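Local coordinates for protein TSSL1 (Pseudomonas aeruginosa, PDB 4B62) that probably tethers the type VI secretion apparatus to the cell wall through the OmpA-like peptidoglycan-binding module that forms this chain, at residues Pro61-Ile66 with Gln105-Leu110. Sequence-based numbering, arbitrary orientation. Where two conformers were deposited one is given.
Sequences PLLLRI and QEVADL
Leu63 reaches from helix 60-72 to helix 96-115 and meets Val107 and Leu110, which stand one turn apart on the second helix. Its CB points toward that helix, and CG lies anti to the carbonyl carbon (chi1 -76°), which carries CG toward the second helix; CD1 continues across, while CD2 turns along its own helix. Neither CB nor CG comes close to the partner segment; the two methyls do all the touching. Leu63 CD1, which continues the chain in extended form (chi2 -172°), meets two methyls, Leu110 CD1 at 4.0 Å and Val107 CG2 at 4.2 Å. Leu63 CD2 faces the other valine methyl, Val107 CG1, also at 4.2 Å, so the two branched ends face each other methyl to methyl. Leu63 runs roughly perpendicular to each partner side chain. Beyond the pair of helices, Val107 also packs on Val79 of strand 77-82, while Leu63 touches Leu47 and Leu110 touches Val55, both in loops. Within helix 96-115, Gln105 NE2 donates to Asp109 OD1 at 2.8 Å, a bond lying near the amide plane but approaching from above the carboxylate plane. With CA atoms of Leu63 and Val107 7.8 Å apart and only 118 Å² buried between the segments, the two sheet-covering helices of this OmpA-like α/β fold meet here through methyl groups alone, a purely dispersive and hydrophobic contact without directional polar bonds between them.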
loop_
_atom_site.group_PDB
_atom_site.type_symbol
_atom_site.label_atom_id
_atom_site.label_comp_id
_atom_site.label_asym_id
_atom_site.label_seq_id
_atom_site.Cartn_x
_atom_site.Cartn_y
_atom_site.Cartn_z
ATOM N N PRO A 61 6.965 -1.747 -11.241
ATOM C CA PRO A 61 8.268 -2.088 -10.673
ATOM C C PRO A 61 8.415 -1.713 -9.189
ATOM O O PRO A 61 9.152 -2.370 -8.472
ATOM C CB PRO A 61 9.235 -1.315 -11.551
ATOM C CG PRO A 61 8.546 -1.229 -12.877
ATOM C CD PRO A 61 7.101 -1.003 -12.509
ATOM N N LEU A 62 7.706 -0.680 -8.730
ATOM C CA LEU A 62 7.736 -0.339 -7.307
ATOM C C LEU A 62 7.206 -1.503 -6.468
ATOM O O LEU A 62 7.830 -1.910 -5.476
ATOM C CB LEU A 62 6.948 0.942 -7.032
ATOM C CG LEU A 62 6.745 1.331 -5.561
ATOM C CD1 LEU A 62 8.085 1.470 -4.840
ATOM C CD2 LEU A 62 5.939 2.620 -5.447
ATOM N N LEU A 63 6.061 -2.054 -6.864
ATOM C CA LEU A 63 5.525 -3.218 -6.148
ATOM C C LEU A 63 6.419 -4.432 -6.318
ATOM O O LEU A 63 6.515 -5.262 -5.424
ATOM C CB LEU A 63 4.103 -3.538 -6.569
ATOM C CG LEU A 63 3.023 -2.638 -6.006
ATOM C CD1 LEU A 63 1.671 -3.215 -6.361
ATOM C CD2 LEU A 63 3.126 -2.489 -4.488
ATOM N N LEU A 64 7.066 -4.565 -7.471
ATOM C CA LEU A 64 8.023 -5.658 -7.649
ATOM C C LEU A 64 9.172 -5.580 -6.633
ATOM O O LEU A 64 9.576 -6.595 -6.081
ATOM C CB LEU A 64 8.557 -5.684 -9.083
ATOM C CG LEU A 64 9.484 -6.847 -9.422
ATOM C CD1 LEU A 64 8.814 -8.184 -9.172
ATOM C CD2 LEU A 64 9.897 -6.697 -10.871
ATOM N N ARG A 65 9.679 -4.379 -6.366
ATOM C CA ARG A 65 10.743 -4.217 -5.363
ATOM C C ARG A 65 10.255 -4.603 -3.970
ATOM O O ARG A 65 11.021 -5.166 -3.164
ATOM C CB ARG A 65 11.283 -2.793 -5.370
ATOM C CG ARG A 65 11.997 -2.472 -6.669
ATOM C CD ARG A 65 12.736 -1.168 -6.622
ATOM N NE ARG A 65 11.869 -0.006 -6.645
ATOM C CZ ARG A 65 11.371 0.553 -7.744
ATOM N NH1 ARG A 65 11.562 -0.005 -8.938
ATOM N NH2 ARG A 65 10.652 1.664 -7.644
ATOM N N ILE A 66 8.989 -4.305 -3.686
ATOM C CA ILE A 66 8.428 -4.749 -2.422
ATOM C C ILE A 66 8.317 -6.268 -2.386
ATOM O O ILE A 66 8.690 -6.886 -1.391
ATOM C CB ILE A 66 7.115 -4.024 -2.111
ATOM C CG1 ILE A 66 7.456 -2.564 -1.831
ATOM C CG2 ILE A 66 6.413 -4.656 -0.918
ATOM C CD1 ILE A 66 6.309 -1.617 -1.974
ATOM N N GLN A 105 -6.826 -4.603 -2.091
ATOM C CA GLN A 105 -6.941 -5.954 -2.620
ATOM C C GLN A 105 -6.065 -6.153 -3.867
ATOM O O GLN A 105 -5.484 -7.226 -4.055
ATOM C CB GLN A 105 -8.384 -6.301 -2.952
ATOM C CG GLN A 105 -8.617 -7.787 -3.212
ATOM C CD GLN A 105 -8.285 -8.674 -2.013
ATOM O OE1 GLN A 105 -8.880 -8.544 -0.942
ATOM N NE2 GLN A 105 -7.321 -9.561 -2.183
ATOM N N GLU A 106 -5.989 -5.136 -4.732
ATOM C CA GLU A 106 -5.159 -5.271 -5.920
ATOM C C GLU A 106 -3.677 -5.430 -5.545
ATOM O O GLU A 106 -2.954 -6.276 -6.103
ATOM C CB GLU A 106 -5.375 -4.102 -6.868
ATOM C CG GLU A 106 -4.628 -4.231 -8.197
ATOM C CD GLU A 106 -5.178 -5.316 -9.120
ATOM O OE1 GLU A 106 -6.278 -5.854 -8.880
ATOM O OE2 GLU A 106 -4.499 -5.638 -10.117
ATOM N N VAL A 107 -3.235 -4.654 -4.557
ATOM C CA VAL A 107 -1.863 -4.778 -4.081
ATOM C C VAL A 107 -1.622 -6.180 -3.503
ATOM O O VAL A 107 -0.639 -6.843 -3.827
ATOM C CB VAL A 107 -1.536 -3.653 -3.075
ATOM C CG1 VAL A 107 -0.194 -3.874 -2.386
ATOM C CG2 VAL A 107 -1.509 -2.313 -3.789
ATOM N N ALA A 108 -2.535 -6.638 -2.654
ATOM C CA ALA A 108 -2.407 -7.985 -2.092
ATOM C C ALA A 108 -2.373 -9.055 -3.183
ATOM O O ALA A 108 -1.570 -9.993 -3.132
ATOM C CB ALA A 108 -3.530 -8.265 -1.102
ATOM N N ASP A 109 -3.251 -8.906 -4.176
ATOM C CA ASP A 109 -3.350 -9.899 -5.255
ATOM C C ASP A 109 -2.050 -9.939 -6.068
ATOM O O ASP A 109 -1.529 -11.008 -6.380
ATOM C CB ASP A 109 -4.516 -9.571 -6.189
ATOM C CG ASP A 109 -5.883 -9.873 -5.589
ATOM O OD1 ASP A 109 -5.968 -10.483 -4.502
ATOM O OD2 ASP A 109 -6.881 -9.490 -6.228
ATOM N N LEU A 110 -1.527 -8.766 -6.399
ATOM C CA LEU A 110 -0.313 -8.691 -7.210
ATOM C C LEU A 110 0.889 -9.261 -6.462
ATOM O O LEU A 110 1.707 -10.006 -7.026
ATOM C CB LEU A 110 -0.045 -7.247 -7.638
ATOM C CG LEU A 110 -1.004 -6.692 -8.692
ATOM C CD1 LEU A 110 -0.871 -5.177 -8.783
ATOM C CD2 LEU A 110 -0.747 -7.342 -10.041
#